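Local coordinates for protein amine oxidase (Emericella nidulans, PDB 3PGB) that is a copper- and topaquinone-dependent amine oxidase that probably oxidises primary amines, working as a dimer of two copies of the same chain, at residues A[598-602]-A[614-618]; A[383-387]-A[639-643]; A[446-452]-A[470-476]. All blocks are in the same frame, centred on the assembly; numbering follows the deposited sequence.

Contact 1: A[598-602]-A[614-618]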
loop_
_atom_site.group_PDB
_atom_site.type_symbol
_atom_site.label_atom_id
_atom_site.label_comp_id
_atom_site.label_asym_id
_atom_site.label_seq_id
_atom_site.Cartn_x
_atom_site.Cartn_y
_atom_site.Cartn_z
ATOM N N GLN A 598 -6.518 15.022 5.548
ATOM C CA GLN A 598 -7.388 13.854 5.607
ATOM C C GLN A 598 -8.771 14.253 5.107
ATOM O O GLN A 598 -9.226 15.370 5.356
ATOM C CB GLN A 598 -7.479 13.302 7.034
ATOM C CG GLN A 598 -6.163 12.780 7.600
ATOM C CD GLN A 598 -6.326 12.118 8.962
ATOM O OE1 GLN A 598 -7.433 12.020 9.490
ATOM N NE2 GLN A 598 -5.217 11.654 9.532
ATOM N N LEU A 599 -9.427 13.338 4.396
ATOM C CA LEU A 599 -10.750 13.576 3.832
ATOM C C LEU A 599 -11.768 12.658 4.500
ATOM O O LEU A 599 -11.607 11.440 4.480
ATOM C CB LEU A 599 -10.714 13.327 2.332
ATOM C CG LEU A 599 -11.988 13.676 1.577
ATOM C CD1 LEU A 599 -11.664 14.355 0.245
ATOM C CD2 LEU A 599 -12.818 12.429 1.381
ATOM N N HIS A 600 -12.798 13.252 5.105
ATOM C CA HIS A 600 -13.798 12.516 5.877
ATOM C C HIS A 600 -15.192 12.709 5.293
ATOM O O HIS A 600 -15.556 13.816 4.917
ATOM C CB HIS A 600 -13.835 13.009 7.328
ATOM C CG HIS A 600 -12.525 12.928 8.046
ATOM N ND1 HIS A 600 -12.311 13.555 9.251
ATOM C CD2 HIS A 600 -11.366 12.300 7.737
ATOM C CE1 HIS A 600 -11.079 13.311 9.661
ATOM N NE2 HIS A 600 -10.481 12.556 8.758
ATOM N N VAL A 601 -15.979 11.640 5.240
ATOM C CA VAL A 601 -17.382 11.740 4.859
ATOM C C VAL A 601 -18.172 11.587 6.142
ATOM O O VAL A 601 -18.207 10.502 6.710
ATOM C CB VAL A 601 -17.799 10.650 3.837
ATOM C CG1 VAL A 601 -19.258 10.822 3.447
ATOM C CG2 VAL A 601 -16.925 10.714 2.611
ATOM N N VAL A 602 -18.783 12.675 6.607
ATOM C CA VAL A 602 -19.394 12.711 7.940
ATOM C C VAL A 602 -20.867 13.109 7.907
ATOM O O VAL A 602 -21.374 13.584 6.892
ATOM C CB VAL A 602 -18.661 13.701 8.879
ATOM C CG1 VAL A 602 -17.163 13.471 8.845
ATOM C CG2 VAL A 602 -18.988 15.134 8.510
ATOM N N ARG A 614 -19.865 12.025 13.309
ATOM C CA ARG A 614 -19.536 10.627 12.992
ATOM C C ARG A 614 -19.380 10.431 11.483
ATOM O O ARG A 614 -20.140 10.998 10.698
ATOM C CB ARG A 614 -20.605 9.686 13.545
ATOM C CG ARG A 614 -20.748 9.730 15.071
ATOM C CD ARG A 614 -21.922 8.876 15.564
ATOM N NE ARG A 614 -21.773 7.481 15.155
ATOM C CZ ARG A 614 -22.713 6.541 15.250
ATOM N NH1 ARG A 614 -22.439 5.305 14.836
ATOM N NH2 ARG A 614 -23.917 6.813 15.750
ATOM N N GLY A 615 -18.396 9.634 11.071
ATOM C CA GLY A 615 -18.122 9.460 9.644
ATOM C C GLY A 615 -17.072 8.423 9.304
ATOM O O GLY A 615 -16.757 7.556 10.118
ATOM N N TYR A 616 -16.545 8.514 8.082
ATOM C CA TYR A 616 -15.561 7.563 7.550
ATOM C C TYR A 616 -14.454 8.306 6.808
ATOM O O TYR A 616 -14.741 9.143 5.954
ATOM C CB TYR A 616 -16.239 6.586 6.579
ATOM C CG TYR A 616 -16.778 5.320 7.207
ATOM C CD1 TYR A 616 -17.959 5.331 7.939
ATOM C CD2 TYR A 616 -16.117 4.105 7.050
ATOM C CE1 TYR A 616 -18.466 4.159 8.512
ATOM C CE2 TYR A 616 -16.611 2.932 7.616
ATOM C CZ TYR A 616 -17.784 2.967 8.345
ATOM O OH TYR A 616 -18.274 1.821 8.913
ATOM N N ARG A 617 -13.196 8.011 7.133
ATOM C CA ARG A 617 -12.065 8.610 6.425
ATOM C C ARG A 617 -11.858 7.858 5.127
ATOM O O ARG A 617 -11.945 6.637 5.106
ATOM C CB ARG A 617 -10.767 8.593 7.266
ATOM C CG ARG A 617 -9.469 8.630 6.431
ATOM C CD ARG A 617 -8.406 9.573 6.962
ATOM N NE ARG A 617 -7.505 8.948 7.926
ATOM C CZ ARG A 617 -6.175 8.871 7.812
ATOM N NH1 ARG A 617 -5.529 9.368 6.759
ATOM N NH2 ARG A 617 -5.474 8.287 8.781
ATOM N N ILE A 618 -11.602 8.598 4.052
ATOM C CA ILE A 618 -11.172 8.011 2.794
ATOM C C ILE A 618 -9.692 8.339 2.632
ATOM O O ILE A 618 -9.300 9.504 2.695
ATOM C CB ILE A 618 -11.968 8.567 1.594
ATOM C CG1 ILE A 618 -13.465 8.311 1.784
ATOM C CG2 ILE A 618 -11.465 7.942 0.298
ATOM C CD1 ILE A 618 -14.337 8.887 0.694
#
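Strands 597-603 and 613-619 form a buried antiparallel beta hairpin in the enzyme domain, and segments 598-602 and 614-618 are its two facing arms. Val601 and Tyr616 make a hydrogen-bonded pair: Val601 N reaches Tyr616 O at 2.9 Å, almost straight at 175°, and Tyr616 N answers to Val601 O. The non-hydrogen-bonded pairs His600-Arg617 and Val602-Gly615 flank it. At Gly615 the chains close to 3.9 Å between its CA and that of Val602.

One face carries a polar cluster. The amide of Gln598 lies flat over the guanidinium of Arg617, their planes 3° apart, with NE2 3.4 Å from Arg617 CZ. This is a stack without a hydrogen bond between the two groups. The bends at chi2 and chi3 of Arg617 bring its guanidinium face to face with the amide. The amide is steadied from its own strand, since His600 NE2 donates in its ring plane to a lone pair of Gln598 OE1 at 3.2 Å. The same imidazole turns CD2 to Arg617 CB at 3.8 Å. His697 of the second subunit packs on Gln598, and its Tyr521 on His600.

On the other face the contact is apolar. Ile618 CD1 touches both Val601 CG2, at 3.7 Å, and Leu599 CD2, at 3.9 Å. Leu688 and Phe542, which contribute to a calcium site, border this layer. The hairpin is built into a larger antiparallel sheet between strands 548-562 and 714-722, as in the beta sandwich of the copper amine oxidase catalytic domain, its apolar face backing a calcium site and its polar face meeting the dimer partner.

Contact 2: A[383-387]-A[639-643]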
loop_
_atom_site.group_PDB
_atom_site.type_symbol
_atom_site.label_atom_id
_atom_site.label_comp_id
_atom_site.label_asym_id
_atom_site.label_seq_id
_atom_site.Cartn_x
_atom_site.Cartn_y
_atom_site.Cartn_z
ATOM N N GLN A 383 -16.669 2.568 -12.490
ATOM C CA GLN A 383 -17.443 3.427 -13.373
ATOM C C GLN A 383 -16.860 3.487 -14.779
ATOM O O GLN A 383 -17.607 3.477 -15.755
ATOM C CB GLN A 383 -17.524 4.823 -12.778
ATOM C CG GLN A 383 -18.345 4.868 -11.517
ATOM C CD GLN A 383 -19.788 4.603 -11.801
ATOM O OE1 GLN A 383 -20.451 5.413 -12.438
ATOM N NE2 GLN A 383 -20.282 3.448 -11.370
ATOM N N GLU A 384 -15.531 3.557 -14.868
ATOM C CA GLU A 384 -14.831 3.517 -16.149
ATOM C C GLU A 384 -13.329 3.339 -15.899
ATOM O O GLU A 384 -12.836 3.636 -14.807
ATOM C CB GLU A 384 -15.105 4.813 -16.931
ATOM C CG GLU A 384 -14.472 4.917 -18.309
ATOM C CD GLU A 384 -15.003 3.893 -19.278
ATOM O OE1 GLU A 384 -14.593 2.716 -19.197
ATOM O OE2 GLU A 384 -15.820 4.270 -20.141
ATOM N N ALA A 385 -12.614 2.843 -16.907
ATOM C CA ALA A 385 -11.153 2.741 -16.850
ATOM C C ALA A 385 -10.551 3.480 -18.032
ATOM O O ALA A 385 -10.941 3.246 -19.176
ATOM C CB ALA A 385 -10.713 1.283 -16.868
ATOM N N LEU A 386 -9.600 4.365 -17.753
ATOM C CA LEU A 386 -8.905 5.096 -18.800
ATOM C C LEU A 386 -7.499 4.534 -18.978
ATOM O O LEU A 386 -6.817 4.242 -17.995
ATOM C CB LEU A 386 -8.852 6.592 -18.465
ATOM C CG LEU A 386 -7.998 7.509 -19.344
ATOM C CD1 LEU A 386 -8.305 7.304 -20.810
ATOM C CD2 LEU A 386 -8.207 8.952 -18.952
ATOM N N ALA A 387 -7.093 4.364 -20.237
ATOM C CA ALA A 387 -5.710 4.057 -20.588
ATOM C C ALA A 387 -5.240 5.104 -21.593
ATOM O O ALA A 387 -5.402 4.937 -22.809
ATOM C CB ALA A 387 -5.603 2.667 -21.178
ATOM N N ALA A 639 -13.862 12.145 -20.797
ATOM C CA ALA A 639 -13.437 11.577 -19.512
ATOM C C ALA A 639 -13.004 12.670 -18.537
ATOM O O ALA A 639 -11.857 12.697 -18.090
ATOM C CB ALA A 639 -12.313 10.591 -19.731
ATOM N N HIS A 640 -13.924 13.572 -18.205
ATOM C CA HIS A 640 -13.600 14.684 -17.304
ATOM C C HIS A 640 -13.412 14.251 -15.854
ATOM O O HIS A 640 -12.914 15.018 -15.033
ATOM C CB HIS A 640 -14.672 15.771 -17.373
ATOM C CG HIS A 640 -14.514 16.702 -18.531
ATOM N ND1 HIS A 640 -13.377 17.456 -18.727
ATOM C CD2 HIS A 640 -15.360 17.030 -19.535
ATOM C CE1 HIS A 640 -13.524 18.193 -19.813
ATOM N NE2 HIS A 640 -14.719 17.952 -20.322
ATOM N N TRP A 641 -13.842 13.037 -15.539
ATOM C CA TRP A 641 -13.668 12.467 -14.205
ATOM C C TRP A 641 -12.206 12.120 -13.928
ATOM O O TRP A 641 -11.810 11.982 -12.770
ATOM C CB TRP A 641 -14.533 11.213 -14.043
ATOM C CG TRP A 641 -14.369 10.250 -15.162
ATOM C CD1 TRP A 641 -15.167 10.129 -16.254
ATOM C CD2 TRP A 641 -13.319 9.298 -15.325
ATOM N NE1 TRP A 641 -14.692 9.152 -17.085
ATOM C CE2 TRP A 641 -13.554 8.625 -16.539
ATOM C CE3 TRP A 641 -12.207 8.937 -14.559
ATOM C CZ2 TRP A 641 -12.720 7.612 -17.002
ATOM C CZ3 TRP A 641 -11.383 7.926 -15.020
ATOM C CH2 TRP A 641 -11.643 7.278 -16.229
ATOM N N ALA A 642 -11.410 11.972 -14.982
ATOM C CA ALA A 642 -10.003 11.598 -14.837
ATOM C C ALA A 642 -9.114 12.745 -14.354
ATOM O O ALA A 642 -7.928 12.538 -14.122
ATOM C CB ALA A 642 -9.468 11.052 -16.151
ATOM N N GLU A 643 -9.669 13.941 -14.179
ATOM C CA GLU A 643 -8.845 15.133 -13.952
ATOM C C GLU A 643 -8.501 15.437 -12.488
ATOM O O GLU A 643 -7.669 16.306 -12.233
ATOM C CB GLU A 643 -9.515 16.347 -14.589
ATOM C CG GLU A 643 -9.783 16.158 -16.085
ATOM C CD GLU A 643 -10.470 17.343 -16.723
ATOM O OE1 GLU A 643 -10.757 18.338 -16.018
ATOM O OE2 GLU A 643 -10.716 17.270 -17.945
#
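Trp641, in the loop between strands 613-619 and 646-650, packs CZ2 and CH2 of its indole against Glu384 and Leu386 of strand 374-389. This is a loop packed on a strand of the beta-sandwich catalytic domain of the copper amine oxidases.

Its apolar part is carried largely by the six-membered ring of the indole. CH2 meets Leu386 CB at 3.6 Å, and CZ2 meets Glu384 CG at 3.5 Å, so the aliphatic half of the glutamate serves as a hydrophobic surface. Trp641 CG stands between its backbone N and carbonyl carbon (chi1 50°), and the ring folds back over its own loop: the methyls of Ala639 and Ala642 both cover one of its faces. Ala642 CB also receives Leu386 CD2 at 3.7 Å. Val535 and Asn537 of strand 532-542 add further contacts to the indole.

Polar bonds hold the two sides separately, as none passes between them. In the loop, Ala642 N bonds to Ala639 O and closes the turn that presents the indole, while Trp641 O is gripped by Gln647 NE2 and Asn693 ND2. On the strand, the bend at chi2 of Glu384 carries its carboxylate away from the indole, and OE2 bonds to Ser404 OG. Ala385, which follows Glu384, shares a backbone hydrogen bond with Asp403, the predicted proton acceptor. Glu384 OE1 accepts Ala385 N on its anti lone pair at 3.0 Å.

Contact 3: A[446-452]-A[470-476]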
loop_
_atom_site.group_PDB
_atom_site.type_symbol
_atom_site.label_atom_id
_atom_site.label_comp_id
_atom_site.label_asym_id
_atom_site.label_seq_id
_atom_site.Cartn_x
_atom_site.Cartn_y
_atom_site.Cartn_z
ATOM N N CYS A 446 -14.942 -14.582 -6.926
ATOM C CA CYS A 446 -14.547 -15.402 -5.791
ATOM C C CYS A 446 -14.722 -14.651 -4.477
ATOM O O CYS A 446 -14.684 -13.414 -4.428
ATOM C CB CYS A 446 -13.121 -15.940 -5.961
ATOM S SG CYS A 446 -11.794 -14.767 -5.721
ATOM N N LEU A 447 -14.955 -15.423 -3.423
ATOM C CA LEU A 447 -15.181 -14.900 -2.090
ATOM C C LEU A 447 -14.300 -15.708 -1.165
ATOM O O LEU A 447 -14.277 -16.933 -1.262
ATOM C CB LEU A 447 -16.647 -15.082 -1.683
ATOM C CG LEU A 447 -17.717 -14.285 -2.434
ATOM C CD1 LEU A 447 -19.106 -14.746 -2.034
ATOM C CD2 LEU A 447 -17.549 -12.789 -2.172
ATOM N N PHE A 448 -13.577 -15.047 -0.270
ATOM C CA PHE A 448 -12.752 -15.774 0.676
ATOM C C PHE A 448 -12.279 -14.945 1.854
ATOM O O PHE A 448 -12.040 -13.741 1.738
ATOM C CB PHE A 448 -11.528 -16.376 -0.029
ATOM C CG PHE A 448 -10.644 -15.357 -0.687
ATOM C CD1 PHE A 448 -10.917 -14.906 -1.968
ATOM C CD2 PHE A 448 -9.532 -14.851 -0.024
ATOM C CE1 PHE A 448 -10.099 -13.969 -2.581
ATOM C CE2 PHE A 448 -8.714 -13.914 -0.632
ATOM C CZ PHE A 448 -8.997 -13.473 -1.911
ATOM N N GLU A 449 -12.138 -15.622 2.988
ATOM C CA GLU A 449 -11.385 -15.088 4.111
ATOM C C GLU A 449 -9.887 -15.285 3.869
ATOM O O GLU A 449 -9.472 -16.201 3.155
ATOM C CB GLU A 449 -11.784 -15.779 5.409
ATOM C CG GLU A 449 -13.083 -15.298 5.996
ATOM C CD GLU A 449 -13.204 -15.689 7.451
ATOM O OE1 GLU A 449 -12.932 -16.867 7.759
ATOM O OE2 GLU A 449 -13.546 -14.826 8.288
ATOM N N PHE A 450 -9.080 -14.425 4.471
ATOM C CA PHE A 450 -7.634 -14.528 4.342
ATOM C C PHE A 450 -6.988 -14.011 5.610
ATOM O O PHE A 450 -7.272 -12.900 6.043
ATOM C CB PHE A 450 -7.150 -13.732 3.123
ATOM C CG PHE A 450 -5.744 -14.048 2.712
ATOM C CD1 PHE A 450 -5.487 -15.042 1.777
ATOM C CD2 PHE A 450 -4.674 -13.353 3.261
ATOM C CE1 PHE A 450 -4.186 -15.339 1.398
ATOM C CE2 PHE A 450 -3.366 -13.646 2.885
ATOM C CZ PHE A 450 -3.123 -14.634 1.953
ATOM N N ASP A 451 -6.145 -14.839 6.219
ATOM C CA ASP A 451 -5.396 -14.448 7.410
ATOM C C ASP A 451 -4.163 -13.678 6.963
ATOM O O ASP A 451 -3.223 -14.266 6.442
ATOM C CB ASP A 451 -4.995 -15.683 8.214
ATOM C CG ASP A 451 -4.292 -15.338 9.519
ATOM O OD1 ASP A 451 -3.943 -16.276 10.263
ATOM O OD2 ASP A 451 -4.087 -14.148 9.814
ATOM N N ALA A 452 -4.182 -12.360 7.164
ATOM C CA ALA A 452 -3.100 -11.481 6.714
ATOM C C ALA A 452 -1.776 -11.902 7.319
ATOM O O ALA A 452 -1.735 -12.419 8.438
ATOM C CB ALA A 452 -3.403 -10.042 7.077
ATOM N N ASN A 470 -5.362 -10.627 12.064
ATOM C CA ASN A 470 -5.990 -9.826 11.016
ATOM C C ASN A 470 -6.622 -10.750 9.978
ATOM O O ASN A 470 -6.014 -11.071 8.944
ATOM C CB ASN A 470 -4.958 -8.894 10.363
ATOM C CG ASN A 470 -5.564 -7.969 9.325
ATOM O OD1 ASN A 470 -6.776 -7.804 9.247
ATOM N ND2 ASN A 470 -4.713 -7.359 8.519
ATOM N N VAL A 471 -7.842 -11.189 10.269
ATOM C CA VAL A 471 -8.604 -12.007 9.338
ATOM C C VAL A 471 -9.603 -11.115 8.610
ATOM O O VAL A 471 -10.426 -10.453 9.251
ATOM C CB VAL A 471 -9.339 -13.150 10.059
ATOM C CG1 VAL A 471 -10.064 -14.027 9.048
ATOM C CG2 VAL A 471 -8.355 -13.976 10.875
ATOM N N TYR A 472 -9.515 -11.087 7.280
ATOM C CA TYR A 472 -10.349 -10.208 6.465
ATOM C C TYR A 472 -11.036 -10.942 5.310
ATOM O O TYR A 472 -10.594 -12.018 4.902
ATOM C CB TYR A 472 -9.518 -9.032 5.936
ATOM C CG TYR A 472 -8.404 -9.399 4.979
ATOM C CD1 TYR A 472 -8.596 -9.358 3.604
ATOM C CD2 TYR A 472 -7.147 -9.759 5.451
ATOM C CE1 TYR A 472 -7.571 -9.693 2.725
ATOM C CE2 TYR A 472 -6.123 -10.088 4.584
ATOM C CZ TYR A 472 -6.341 -10.055 3.223
ATOM O OH TYR A 472 -5.316 -10.381 2.371
ATOM N N PHE A 473 -12.107 -10.337 4.791
ATOM C CA PHE A 473 -12.914 -10.915 3.711
ATOM C C PHE A 473 -12.698 -10.176 2.389
ATOM O O PHE A 473 -12.614 -8.951 2.372
ATOM C CB PHE A 473 -14.386 -10.869 4.106
ATOM C CG PHE A 473 -15.299 -11.567 3.151
ATOM C CD1 PHE A 473 -15.481 -12.937 3.226
ATOM C CD2 PHE A 473 -16.002 -10.850 2.193
ATOM C CE1 PHE A 473 -16.334 -13.589 2.347
ATOM C CE2 PHE A 473 -16.856 -11.491 1.311
ATOM C CZ PHE A 473 -17.025 -12.865 1.388
ATOM N N THR A 474 -12.619 -10.930 1.292
ATOM C CA THR A 474 -12.360 -10.377 -0.047
ATOM C C THR A 474 -13.383 -10.852 -1.070
ATOM O O THR A 474 -13.723 -12.032 -1.112
ATOM C CB THR A 474 -10.954 -10.790 -0.581
ATOM O OG1 THR A 474 -9.921 -10.205 0.230
ATOM C CG2 THR A 474 -10.770 -10.353 -2.030
ATOM N N LEU A 475 -13.877 -9.925 -1.881
ATOM C CA LEU A 475 -14.692 -10.248 -3.050
ATOM C C LEU A 475 -13.880 -9.819 -4.246
ATOM O O LEU A 475 -13.444 -8.668 -4.302
ATOM C CB LEU A 475 -16.025 -9.491 -3.030
ATOM C CG LEU A 475 -16.874 -9.491 -4.318
ATOM C CD1 LEU A 475 -17.029 -10.893 -4.912
ATOM C CD2 LEU A 475 -18.244 -8.880 -4.064
ATOM N N ARG A 476 -13.665 -10.724 -5.195
ATOM C CA ARG A 476 -12.774 -10.420 -6.306
ATOM C C ARG A 476 -13.311 -10.798 -7.684
ATOM O O ARG A 476 -14.013 -11.790 -7.851
ATOM C CB ARG A 476 -11.427 -11.092 -6.073
ATOM C CG ARG A 476 -10.458 -11.001 -7.226
ATOM C CD ARG A 476 -9.109 -11.527 -6.818
ATOM N NE ARG A 476 -8.538 -10.779 -5.699
ATOM C CZ ARG A 476 -7.498 -11.184 -4.975
ATOM N NH1 ARG A 476 -6.897 -12.345 -5.234
ATOM N NH2 ARG A 476 -7.052 -10.425 -3.976
HETATM O O HOH W 1 -3.015 -12.015 10.769
#
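Phe448 and Thr474 face each other in one of three hydrogen-bonded pairs between 446-452 and 470-476, on the antiparallel strands 437-451 and 464-479. From CB, the Phe448 side chain takes the position between its backbone N and carbonyl carbon (chi1 60°), which brings the ring over the neighbouring strand. CD1 is the ring atom nearest Thr474 O. Farther out, CE1 touches Thr474 CG2 at 3.7 Å and CE2 touches Thr474 CB. The tip, CZ, comes closest to the threonine, 3.6 Å from Thr474 CB, which lies over the ring face in a CH-pi contact, 3.9 Å from the centroid. CZ also lies above a face of the Arg476 guanidinium, toward its rim, 4.1 Å from CZ of that arginine.

Further along this face, Phe450 CB sits over the Tyr472 ring, 4.1 Å from its centroid, while the two rings meet obliquely with planes at 50°. Cys446, in a disulfide with Cys421, rests SG on Arg476 CB at 3.7 Å. Leu447, Phe473 and Leu475 form an apolar cluster on the reverse face, where Leu447 CD2 comes to 3.4 Å from Leu475 CD1. Where the strand pair ends, toward Ala452 and Asn470, a water joins Asn470 N to the Asp451 carboxylate, whose OD1 forms a salt bridge with Lys469.

Thr474 OG1 bonds to Asn491, Arg476 NE to Ser489, and Arg476 NH1 to Asp420 O and to Asp453 O of the second subunit. Backbone hydrogen bonds, reinforced by CH-pi contacts over aromatic faces, thus hold the strands together, while the guanidinium, fixed by its bonds, ties the ladder to the dimer interface.

Of the segments involved, 383-387 on strand 374-389 comes first from the N terminus. It meets 639-643 only after 251 intervening residues, so contact 2 closes the longest of the three loops. Contacts 3 and 1 are both nested inside it, in series and without crossing: 446-452 meets 470-476 after 17 intervening residues, and later 598-602 meets 614-618 after 11. The two nested contacts are local strand pairings, whereas contact 2 brings a late loop back onto an early strand. All three lie in the enzyme domain without touching, their centres 24 to 28 Å apart. Contacts 1 and 3 also meet the second subunit; contact 2 stays within one chain.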